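Local coordinates for fatty acid synthase 1, isoform A (Drosophila melanogaster, PDB 6FN6), which probably carries out several steps of NADPH-dependent long-chain fatty acid synthesis, this chain being its modifying region of dehydratase, enoylreductase and ketoreductase domains, at residues V9-S14 against A75-G80. Numbering follows the deposited sequence.
Sequences VEVDLS and AVVKFG
Val9 and Phe79 are joined through both of their backbone amides: Val9 N donates to Phe79 O (2.6 Å) and Phe79 N returns a bond to Val9 O (2.7 Å). Two residues on, Val11 N reaches Val77 O at 3.1 Å, whereas the return bond from Val77 N to Val11 O is weak at 3.4 Å. Val77 O also receives a CA-H...O contact from Glu10, and Ala75 O a straighter one from Asp12 CA (3.4 Å, 170° at the hydrogen). The backbone N of Asp12 donates to Asp18 OD2, while the carboxylate of Asp12 itself closes an Asx turn at the strand end, OD1 taking Ser14 N at 3.1 Å from above the carboxylate plane. A leucine at Asp12 would remove this acceptor, probably leaving Ser14 N without its mate and the turn less firmly held. On the same face, Glu10 and Lys78 run side by side as extended chains, but Glu10 OE1 and Lys78 NZ remain 4.1 Å apart, too far for a salt bridge. Val9, Val11, Val77 and Phe79 share the other face. Val11 CG2, set between its backbone N and carbonyl carbon (chi1 -59°), lies alongside Val77 CG1, the two side chains pointing the same way, and sits obliquely to the Phe79 ring, 3.6 Å from CE2. Helix 34-48 meets this face through Leu40, which touches Val9 and Phe79. Strand 7-12 thus pairs antiparallel with 76-83, its sheet backed by a central helix, an arrangement typical of the hotdog fold and consistent with the predicted N-terminal hotdog of the dehydratase domain.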
loop_
_atom_site.group_PDB
_atom_site.type_symbol
_atom_site.label_atom_id
_atom_site.label_comp_id
_atom_site.label_asym_id
_atom_site.label_seq_id
_atom_site.Cartn_x
_atom_site.Cartn_y
_atom_site.Cartn_z
ATOM N N VAL A 9 -7.764 17.908 -25.044
ATOM C CA VAL A 9 -8.373 17.254 -26.191
ATOM C C VAL A 9 -9.880 17.435 -26.098
ATOM O O VAL A 9 -10.502 17.069 -25.100
ATOM C CB VAL A 9 -7.990 15.765 -26.269
ATOM C CG1 VAL A 9 -8.683 15.093 -27.444
ATOM C CG2 VAL A 9 -6.483 15.611 -26.388
ATOM N N GLU A 10 -10.461 17.999 -27.148
ATOM C CA GLU A 10 -11.886 18.280 -27.179
ATOM C C GLU A 10 -12.574 17.335 -28.157
ATOM O O GLU A 10 -12.143 17.199 -29.301
ATOM C CB GLU A 10 -12.125 19.741 -27.569
ATOM C CG GLU A 10 -13.536 20.244 -27.327
ATOM C CD GLU A 10 -13.650 21.750 -27.500
ATOM O OE1 GLU A 10 -12.626 22.447 -27.344
ATOM O OE2 GLU A 10 -14.764 22.235 -27.790
ATOM N N VAL A 11 -13.635 16.681 -27.700
ATOM C CA VAL A 11 -14.430 15.826 -28.573
ATOM C C VAL A 11 -15.861 16.344 -28.632
ATOM O O VAL A 11 -16.478 16.630 -27.605
ATOM C CB VAL A 11 -14.385 14.348 -28.113
ATOM C CG1 VAL A 11 -12.952 13.836 -28.104
ATOM C CG2 VAL A 11 -15.013 14.179 -26.741
ATOM N N ASP A 12 -16.371 16.473 -29.853
ATOM C CA ASP A 12 -17.714 16.987 -30.094
ATOM C C ASP A 12 -18.498 16.023 -30.978
ATOM O O ASP A 12 -18.149 15.807 -32.137
ATOM C CB ASP A 12 -17.645 18.373 -30.743
ATOM C CG ASP A 12 -19.019 18.972 -30.989
ATOM O OD1 ASP A 12 -20.003 18.470 -30.410
ATOM O OD2 ASP A 12 -19.113 19.948 -31.762
ATOM N N LEU A 13 -19.558 15.444 -30.425
ATOM C CA LEU A 13 -20.342 14.445 -31.143
ATOM C C LEU A 13 -21.078 15.039 -32.344
ATOM O O LEU A 13 -21.657 14.306 -33.144
ATOM C CB LEU A 13 -21.348 13.777 -30.202
ATOM C CG LEU A 13 -20.818 12.591 -29.389
ATOM C CD1 LEU A 13 -19.617 12.990 -28.535
ATOM C CD2 LEU A 13 -21.921 11.998 -28.527
ATOM N N SER A 14 -21.054 16.362 -32.473
ATOM C CA SER A 14 -21.639 17.015 -33.637
ATOM C C SER A 14 -20.741 16.871 -34.863
ATOM O O SER A 14 -21.201 17.009 -35.995
ATOM C CB SER A 14 -21.891 18.497 -33.351
ATOM O OG SER A 14 -22.886 18.662 -32.355
ATOM N N ALA A 75 -22.911 17.593 -26.679
ATOM C CA ALA A 75 -21.714 16.956 -26.134
ATOM C C ALA A 75 -20.405 17.630 -26.529
ATOM O O ALA A 75 -19.613 17.057 -27.278
ATOM C CB ALA A 75 -21.673 15.500 -26.554
ATOM N N VAL A 76 -20.176 18.842 -26.034
ATOM C CA VAL A 76 -18.851 19.436 -26.120
ATOM C C VAL A 76 -18.164 19.195 -24.774
ATOM O O VAL A 76 -18.535 19.773 -23.752
ATOM C CB VAL A 76 -18.912 20.939 -26.516
ATOM C CG1 VAL A 76 -19.593 21.793 -25.442
ATOM C CG2 VAL A 76 -17.512 21.461 -26.819
ATOM N N VAL A 77 -17.185 18.295 -24.781
ATOM C CA VAL A 77 -16.500 17.891 -23.558
ATOM C C VAL A 77 -14.995 17.990 -23.764
ATOM O O VAL A 77 -14.475 17.616 -24.815
ATOM C CB VAL A 77 -16.912 16.467 -23.134
ATOM C CG1 VAL A 77 -16.680 15.487 -24.268
ATOM C CG2 VAL A 77 -16.149 16.032 -21.889
ATOM N N LYS A 78 -14.302 18.489 -22.746
ATOM C CA LYS A 78 -12.867 18.714 -22.833
ATOM C C LYS A 78 -12.094 17.749 -21.939
ATOM O O LYS A 78 -12.339 17.680 -20.734
ATOM C CB LYS A 78 -12.555 20.162 -22.447
ATOM C CG LYS A 78 -13.240 21.179 -23.351
ATOM C CD LYS A 78 -12.722 22.594 -23.157
ATOM C CE LYS A 78 -13.385 23.545 -24.147
ATOM N NZ LYS A 78 -12.872 24.940 -24.050
ATOM N N PHE A 79 -11.162 17.009 -22.532
ATOM C CA PHE A 79 -10.307 16.104 -21.767
ATOM C C PHE A 79 -8.907 16.695 -21.608
ATOM O O PHE A 79 -8.291 17.127 -22.582
ATOM C CB PHE A 79 -10.214 14.731 -22.439
ATOM C CG PHE A 79 -11.524 13.992 -22.513
ATOM C CD1 PHE A 79 -12.143 13.528 -21.364
ATOM C CD2 PHE A 79 -12.124 13.745 -23.736
ATOM C CE1 PHE A 79 -13.345 12.841 -21.434
ATOM C CE2 PHE A 79 -13.323 13.059 -23.811
ATOM C CZ PHE A 79 -13.933 12.606 -22.658
ATOM N N GLY A 80 -8.418 16.715 -20.370
ATOM C CA GLY A 80 -7.072 17.173 -20.068
ATOM C C GLY A 80 -6.136 16.026 -19.737
ATOM O O GLY A 80 -6.427 15.228 -18.849
#